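Long-range contacts in probable protein phosphatase 2C 50 (Oryza sativa subsp. japonica, PDB 5ZCG), which probably dephosphorylates phosphoserine and phosphothreonine in target proteins as a magnesium-dependent phosphatase of the PP2C family: residues 1-6 against 288-293; 295-300 against 315-320. The protein carries 5 engineered substitutions. All blocks are in the same frame, centred on the assembly; numbering follows the deposited sequence.

Overall arrangement
Both contacts fix helix 291-306 to the same antiparallel sheet, at neighbouring strands: contact 1 sets the start of the helix on edge strand 3-9, and contact 2 lays its next turns along strand 313-319. Their centres are about 8 Å apart. Backbone pairing between the strands ties them together, V3 O with D319 N and G5 N with V317 O, while the A293 methyl packs against V317 O. Contact 1 is only partly buried and mixes backbone hydrogen bonding, a bridging water and helix capping with some apolar packing. Contact 2 is fully buried, and no hydrogen bond crosses it; alanine, leucine and valine side chains do the work.

Contact 1 (1-6 against 288-293); sequences APVWGC and STDPAA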
ATOM      1  N   ALA A   1     -26.269   8.262  14.018  1.00 68.07           N
ATOM      2  CA  ALA A   1     -27.011   7.019  13.832  1.00 65.10           C
ATOM      3  C   ALA A   1     -26.130   5.760  13.897  1.00 60.86           C
ATOM      4  O   ALA A   1     -26.492   4.812  14.595  1.00 65.69           O
ATOM      5  CB  ALA A   1     -27.787   7.060  12.510  1.00 65.07           C
ATOM      6  N   PRO A   2     -25.000   5.717  13.178  1.00 52.93           N
ATOM      7  CA  PRO A   2     -24.179   4.500  13.203  1.00 46.96           C
ATOM      8  C   PRO A   2     -23.571   4.245  14.576  1.00 43.68           C
ATOM      9  O   PRO A   2     -23.223   5.168  15.318  1.00 41.72           O
ATOM     10  CB  PRO A   2     -23.095   4.773  12.153  1.00 44.81           C
ATOM     11  CG  PRO A   2     -23.011   6.240  12.074  1.00 46.44           C
ATOM     12  CD  PRO A   2     -24.412   6.729  12.274  1.00 50.74           C
ATOM     13  N   VAL A   3     -23.456   2.965  14.910  1.00 39.21           N
ATOM     14  CA  VAL A   3     -22.988   2.508  16.215  1.00 37.44           C
ATOM     15  C   VAL A   3     -21.637   1.844  15.976  1.00 34.69           C
ATOM     16  O   VAL A   3     -21.568   0.714  15.485  1.00 33.26           O
ATOM     17  CB  VAL A   3     -23.991   1.549  16.865  1.00 38.51           C
ATOM     18  CG1 VAL A   3     -23.555   1.162  18.263  1.00 40.80           C
ATOM     19  CG2 VAL A   3     -25.393   2.181  16.884  1.00 39.89           C
ATOM     20  N   TRP A   4     -20.546   2.539  16.294  1.00 34.23           N
ATOM     21  CA  TRP A   4     -19.240   2.035  15.900  1.00 37.27           C
ATOM     22  C   TRP A   4     -18.181   2.395  16.929  1.00 34.41           C
ATOM     23  O   TRP A   4     -18.325   3.344  17.703  1.00 33.57           O
ATOM     24  CB  TRP A   4     -18.821   2.586  14.537  1.00 35.10           C
ATOM     25  CG  TRP A   4     -18.744   4.080  14.526  1.00 36.48           C
ATOM     26  CD1 TRP A   4     -19.784   4.954  14.380  1.00 43.76           C
ATOM     27  CD2 TRP A   4     -17.565   4.879  14.677  1.00 36.48           C
ATOM     28  NE1 TRP A   4     -19.324   6.249  14.427  1.00 45.52           N
ATOM     29  CE2 TRP A   4     -17.965   6.230  14.609  1.00 41.94           C
ATOM     30  CE3 TRP A   4     -16.211   4.583  14.858  1.00 38.82           C
ATOM     31  CZ2 TRP A   4     -17.059   7.281  14.716  1.00 44.33           C
ATOM     32  CZ3 TRP A   4     -15.312   5.628  14.972  1.00 42.72           C
ATOM     33  CH2 TRP A   4     -15.740   6.960  14.903  1.00 46.71           C
ATOM     34  N   GLY A   5     -17.098   1.633  16.892  1.00 36.86           N
ATOM     35  CA  GLY A   5     -15.923   1.929  17.688  1.00 40.04           C
ATOM     36  C   GLY A   5     -14.674   1.690  16.868  1.00 41.25           C
ATOM     37  O   GLY A   5     -14.654   0.861  15.955  1.00 41.51           O
ATOM     38  N   CYS A   6     -13.619   2.428  17.209  1.00 39.90           N
ATOM     39  CA  CYS A   6     -12.365   2.369  16.467  1.00 41.60           C
ATOM     40  C   CYS A   6     -11.194   2.402  17.437  1.00 39.64           C
ATOM     41  O   CYS A   6     -11.079   3.333  18.241  1.00 41.83           O
ATOM     42  CB  CYS A   6     -12.260   3.523  15.468  1.00 45.75           C
ATOM     43  SG  CYS A   6     -10.776   3.451  14.443  1.00 54.53           S
ATOM     44  N   SER A 288     -19.644  10.676  17.723  1.00 66.85           N
ATOM     45  CA  SER A 288     -18.646  10.039  18.578  1.00 64.69           C
ATOM     46  C   SER A 288     -18.787   8.518  18.561  1.00 57.94           C
ATOM     47  O   SER A 288     -19.680   7.972  17.914  1.00 55.15           O
ATOM     48  CB  SER A 288     -18.752  10.564  20.013  1.00 67.86           C
ATOM     49  OG  SER A 288     -19.976  10.182  20.613  1.00 69.49           O
ATOM     50  N   THR A 289     -17.893   7.844  19.277  1.00 54.09           N
ATOM     51  CA  THR A 289     -17.845   6.392  19.275  1.00 53.17           C
ATOM     52  C   THR A 289     -18.876   5.804  20.236  1.00 50.86           C
ATOM     53  O   THR A 289     -19.326   6.451  21.185  1.00 55.75           O
ATOM     54  CB  THR A 289     -16.449   5.907  19.661  1.00 56.30           C
ATOM     55  OG1 THR A 289     -16.498   4.513  19.984  1.00 60.94           O
ATOM     56  CG2 THR A 289     -15.945   6.677  20.866  1.00 56.75           C
ATOM     57  N   ASP A 290     -19.238   4.547  19.981  1.00 43.44           N
ATOM     58  CA  ASP A 290     -20.145   3.847  20.886  1.00 43.43           C
ATOM     59  C   ASP A 290     -19.342   3.029  21.891  1.00 41.58           C
ATOM     60  O   ASP A 290     -18.434   2.294  21.491  1.00 42.25           O
ATOM     61  CB  ASP A 290     -21.081   2.929  20.117  1.00 42.08           C
ATOM     62  CG  ASP A 290     -21.872   2.005  21.027  1.00 43.85           C
ATOM     63  OD1 ASP A 290     -22.896   2.457  21.580  1.00 46.13           O
ATOM     64  OD2 ASP A 290     -21.483   0.824  21.179  1.00 42.55           O
ATOM     65  N   PRO A 291     -19.665   3.113  23.186  1.00 39.66           N
ATOM     66  CA  PRO A 291     -18.825   2.441  24.202  1.00 40.63           C
ATOM     67  C   PRO A 291     -18.706   0.931  24.036  1.00 44.44           C
ATOM     68  O   PRO A 291     -17.609   0.391  24.216  1.00 47.64           O
ATOM     69  CB  PRO A 291     -19.519   2.811  25.521  1.00 40.31           C
ATOM     70  CG  PRO A 291     -20.257   4.082  25.227  1.00 43.10           C
ATOM     71  CD  PRO A 291     -20.692   3.983  23.789  1.00 37.41           C
ATOM     72  N   ALA A 292     -19.797   0.225  23.727  1.00 41.08           N
ATOM     73  CA  ALA A 292     -19.716  -1.230  23.583  1.00 39.48           C
ATOM     74  C   ALA A 292     -18.863  -1.619  22.378  1.00 42.39           C
ATOM     75  O   ALA A 292     -17.977  -2.481  22.474  1.00 44.67           O
ATOM     76  CB  ALA A 292     -21.120  -1.822  23.461  1.00 37.94           C
ATOM     77  N   ALA A 293     -19.107  -0.974  21.236  1.00 35.74           N
ATOM     78  CA  ALA A 293     -18.306  -1.246  20.050  1.00 40.64           C
ATOM     79  C   ALA A 293     -16.869  -0.777  20.231  1.00 35.63           C
ATOM     80  O   ALA A 293     -15.939  -1.407  19.708  1.00 31.27           O
ATOM     81  CB  ALA A 293     -18.940  -0.578  18.828  1.00 31.07           C
TER
HETATM   82  O   HOH W   1     -21.486   5.427  17.710  1.00 41.54           O
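The carbonyl oxygen of W4 is where strand 3-9 receives the residues leading into helix 291-306. D290 N donates to W4 O over 2.7 Å in a nearly straight bond, with an N-H...O angle of 177° and the donor tilted 26° from the carbonyl plane. T289 OG1 lies 3.1 Å from W4 O, but its proton can also reach Q294 OE1, a hydrogen-bond partner one turn into the helix. A water extends the polar seam, donating to P2 O and to S288 O and accepting a weak bond from W4 N.

D290 is the N-cap: with CG anti to the backbone N (chi1 170°), its OD2 turns back to accept from A293 N at 3.0 Å. V3 CG1 sits over the middle of this carboxylate group, 3.3 Å from D290 CG. Were D290 replaced by an alanine, A293 N would probably lose its capping acceptor and V3 CG1 the carboxylate it faces.

Farther along, A293 CB presses on the strand backbone, 3.5 Å from G5 N. G5 permits this approach, since a beta carbon there would collide with A293 C. The result is an N-capped helix start docked on the edge strand of a sheet in the PP2C β-sandwich.

Contact 2 (295-300 against 315-320); sequences AAADYL and VIVVDL
Apolar side-chain packing joins helix 295-300 to strand 315-319. L300 CD1 reaches to 3.8 Å from V315 CG1 and also touches V317 CG2, so the tip of the leucine bears on both valines. Its side chain crosses each of them at about a right angle. With CG anti to the carbonyl carbon (chi1 -80°) and CD1 extended beyond it (chi2 173°), L300 brings CD1 to the strand. The two methyls of V317 are divided between neighbouring alanines: CG1 meets A296 CB at 4.1 Å, and CG2 meets A297 CB at 3.8 Å.

Side chains also meet main chain. V317 CG2 lies 3.8 Å from A297 CA, while A297 CB approaches V315 O to 3.7 Å. The small alanine side chain allows the helix backbone to lie close to the strand, and the segment axes come within 7.4 Å of each other.

No hydrogen bond crosses between helix and strand. L300 N donates to A296 O along the helix, and the strand pairs through its backbone with strand 3-9 on one flank and strand 241-247 on the other. On the reverse face of the sheet, I316 points away from the helix and, with V318, packs against F57 of strand 53-63. Beside the contact, helix 257-274 meets A296 through Q267 and L300 through V263.

The short helix and strand segments run roughly antiparallel, at 147°, with the strand following the helix in sequence. This is the helix-on-sheet layer of the PP2C fold, in which two antiparallel β-sheets packed face to face are flanked by α-helices.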
ATOM      1  N   ALA A 295     -15.268  -0.819  23.095  1.00 36.70           N
ATOM      2  CA  ALA A 295     -14.639  -1.844  23.923  1.00 42.10           C
ATOM      3  C   ALA A 295     -14.313  -3.082  23.101  1.00 42.52           C
ATOM      4  O   ALA A 295     -13.271  -3.714  23.306  1.00 40.90           O
ATOM      5  CB  ALA A 295     -15.540  -2.197  25.110  1.00 38.40           C
ATOM      6  N   ALA A 296     -15.188  -3.436  22.154  1.00 39.30           N
ATOM      7  CA  ALA A 296     -14.896  -4.565  21.273  1.00 41.75           C
ATOM      8  C   ALA A 296     -13.653  -4.300  20.427  1.00 39.09           C
ATOM      9  O   ALA A 296     -12.775  -5.167  20.297  1.00 39.80           O
ATOM     10  CB  ALA A 296     -16.102  -4.859  20.380  1.00 43.82           C
ATOM     11  N   ALA A 297     -13.555  -3.100  19.853  1.00 40.36           N
ATOM     12  CA  ALA A 297     -12.397  -2.766  19.028  1.00 40.10           C
ATOM     13  C   ALA A 297     -11.120  -2.706  19.862  1.00 36.40           C
ATOM     14  O   ALA A 297     -10.062  -3.172  19.422  1.00 31.40           O
ATOM     15  CB  ALA A 297     -12.638  -1.441  18.301  1.00 37.56           C
ATOM     16  N   ASP A 298     -11.206  -2.144  21.070  1.00 43.46           N
ATOM     17  CA  ASP A 298     -10.054  -2.105  21.967  1.00 48.51           C
ATOM     18  C   ASP A 298      -9.602  -3.509  22.338  1.00 47.15           C
ATOM     19  O   ASP A 298      -8.398  -3.790  22.390  1.00 46.25           O
ATOM     20  CB  ASP A 298     -10.396  -1.308  23.227  1.00 57.81           C
ATOM     21  CG  ASP A 298     -10.220   0.186  23.040  1.00 66.89           C
ATOM     22  OD1 ASP A 298      -9.225   0.599  22.406  1.00 71.60           O
ATOM     23  OD2 ASP A 298     -11.078   0.949  23.534  1.00 71.53           O
ATOM     24  N   TYR A 299     -10.554  -4.402  22.613  1.00 45.07           N
ATOM     25  CA  TYR A 299     -10.204  -5.779  22.938  1.00 41.61           C
ATOM     26  C   TYR A 299      -9.523  -6.471  21.765  1.00 37.64           C
ATOM     27  O   TYR A 299      -8.547  -7.200  21.956  1.00 36.99           O
ATOM     28  CB  TYR A 299     -11.455  -6.544  23.371  1.00 42.15           C
ATOM     29  CG  TYR A 299     -11.179  -7.778  24.202  1.00 42.74           C
ATOM     30  CD1 TYR A 299     -10.746  -8.953  23.609  1.00 43.57           C
ATOM     31  CD2 TYR A 299     -11.363  -7.767  25.581  1.00 43.90           C
ATOM     32  CE1 TYR A 299     -10.499 -10.081  24.357  1.00 46.95           C
ATOM     33  CE2 TYR A 299     -11.119  -8.894  26.341  1.00 44.82           C
ATOM     34  CZ  TYR A 299     -10.684 -10.049  25.722  1.00 48.21           C
ATOM     35  OH  TYR A 299     -10.432 -11.180  26.460  1.00 49.17           O
ATOM     36  N   LEU A 300     -10.021  -6.263  20.540  1.00 39.09           N
ATOM     37  CA  LEU A 300      -9.385  -6.893  19.380  1.00 34.58           C
ATOM     38  C   LEU A 300      -7.971  -6.353  19.174  1.00 32.73           C
ATOM     39  O   LEU A 300      -7.036  -7.115  18.901  1.00 35.13           O
ATOM     40  CB  LEU A 300     -10.232  -6.678  18.123  1.00 32.36           C
ATOM     41  CG  LEU A 300     -11.425  -7.638  17.997  1.00 34.63           C
ATOM     42  CD1 LEU A 300     -12.325  -7.262  16.825  1.00 33.46           C
ATOM     43  CD2 LEU A 300     -10.979  -9.096  17.893  1.00 30.29           C
ATOM     44  N   VAL A 315      -8.559  -1.330  14.065  1.00 34.65           N
ATOM     45  CA  VAL A 315      -9.770  -2.136  14.110  1.00 34.15           C
ATOM     46  C   VAL A 315     -10.962  -1.201  14.236  1.00 34.18           C
ATOM     47  O   VAL A 315     -11.017  -0.372  15.152  1.00 34.05           O
ATOM     48  CB  VAL A 315      -9.751  -3.137  15.288  1.00 34.21           C
ATOM     49  CG1 VAL A 315     -10.990  -4.019  15.261  1.00 30.15           C
ATOM     50  CG2 VAL A 315      -8.465  -3.991  15.279  1.00 30.95           C
ATOM     51  N   ILE A 316     -11.918  -1.340  13.326  1.00 34.18           N
ATOM     52  CA  ILE A 316     -13.226  -0.716  13.446  1.00 31.31           C
ATOM     53  C   ILE A 316     -14.244  -1.828  13.625  1.00 31.40           C
ATOM     54  O   ILE A 316     -14.263  -2.793  12.849  1.00 32.07           O
ATOM     55  CB  ILE A 316     -13.583   0.142  12.219  1.00 25.84           C
ATOM     56  CG1 ILE A 316     -12.578   1.276  12.015  1.00 28.22           C
ATOM     57  CG2 ILE A 316     -14.985   0.709  12.383  1.00 26.22           C
ATOM     58  CD1 ILE A 316     -12.869   2.118  10.773  1.00 29.00           C
ATOM     59  N   VAL A 317     -15.083  -1.696  14.646  1.00 31.34           N
ATOM     60  CA  VAL A 317     -16.193  -2.609  14.873  1.00 32.02           C
ATOM     61  C   VAL A 317     -17.476  -1.805  14.730  1.00 34.34           C
ATOM     62  O   VAL A 317     -17.653  -0.786  15.409  1.00 38.83           O
ATOM     63  CB  VAL A 317     -16.105  -3.285  16.248  1.00 32.86           C
ATOM     64  CG1 VAL A 317     -17.273  -4.251  16.447  1.00 31.49           C
ATOM     65  CG2 VAL A 317     -14.766  -4.002  16.386  1.00 28.80           C
ATOM     66  N   VAL A 318     -18.360  -2.251  13.843  1.00 32.99           N
ATOM     67  CA  VAL A 318     -19.646  -1.597  13.617  1.00 30.69           C
ATOM     68  C   VAL A 318     -20.741  -2.535  14.104  1.00 31.76           C
ATOM     69  O   VAL A 318     -20.930  -3.622  13.547  1.00 35.35           O
ATOM     70  CB  VAL A 318     -19.849  -1.230  12.137  1.00 28.12           C
ATOM     71  CG1 VAL A 318     -21.228  -0.610  11.928  1.00 29.15           C
ATOM     72  CG2 VAL A 318     -18.762  -0.271  11.671  1.00 27.34           C
ATOM     73  N   ASP A 319     -21.457  -2.119  15.141  1.00 31.65           N
ATOM     74  CA  ASP A 319     -22.597  -2.881  15.628  1.00 37.57           C
ATOM     75  C   ASP A 319     -23.750  -2.729  14.642  1.00 41.42           C
ATOM     76  O   ASP A 319     -24.202  -1.612  14.371  1.00 43.51           O
ATOM     77  CB  ASP A 319     -22.984  -2.396  17.023  1.00 34.39           C
ATOM     78  CG  ASP A 319     -24.071  -3.239  17.661  1.00 37.47           C
ATOM     79  OD1 ASP A 319     -24.516  -4.232  17.047  1.00 38.15           O
ATOM     80  OD2 ASP A 319     -24.486  -2.901  18.788  1.00 40.36           O
ATOM     81  N   LEU A 320     -24.219  -3.847  14.094  1.00 41.56           N
ATOM     82  CA  LEU A 320     -25.251  -3.824  13.070  1.00 44.68           C
ATOM     83  C   LEU A 320     -26.655  -4.039  13.620  1.00 47.51           C
ATOM     84  O   LEU A 320     -27.605  -4.089  12.837  1.00 43.73           O
ATOM     85  CB  LEU A 320     -24.951  -4.886  12.005  1.00 41.56           C
ATOM     86  CG  LEU A 320     -23.771  -4.617  11.067  1.00 39.30           C
ATOM     87  CD1 LEU A 320     -23.614  -5.751  10.070  1.00 37.28           C
ATOM     88  CD2 LEU A 320     -23.944  -3.294  10.338  1.00 40.92           C
TER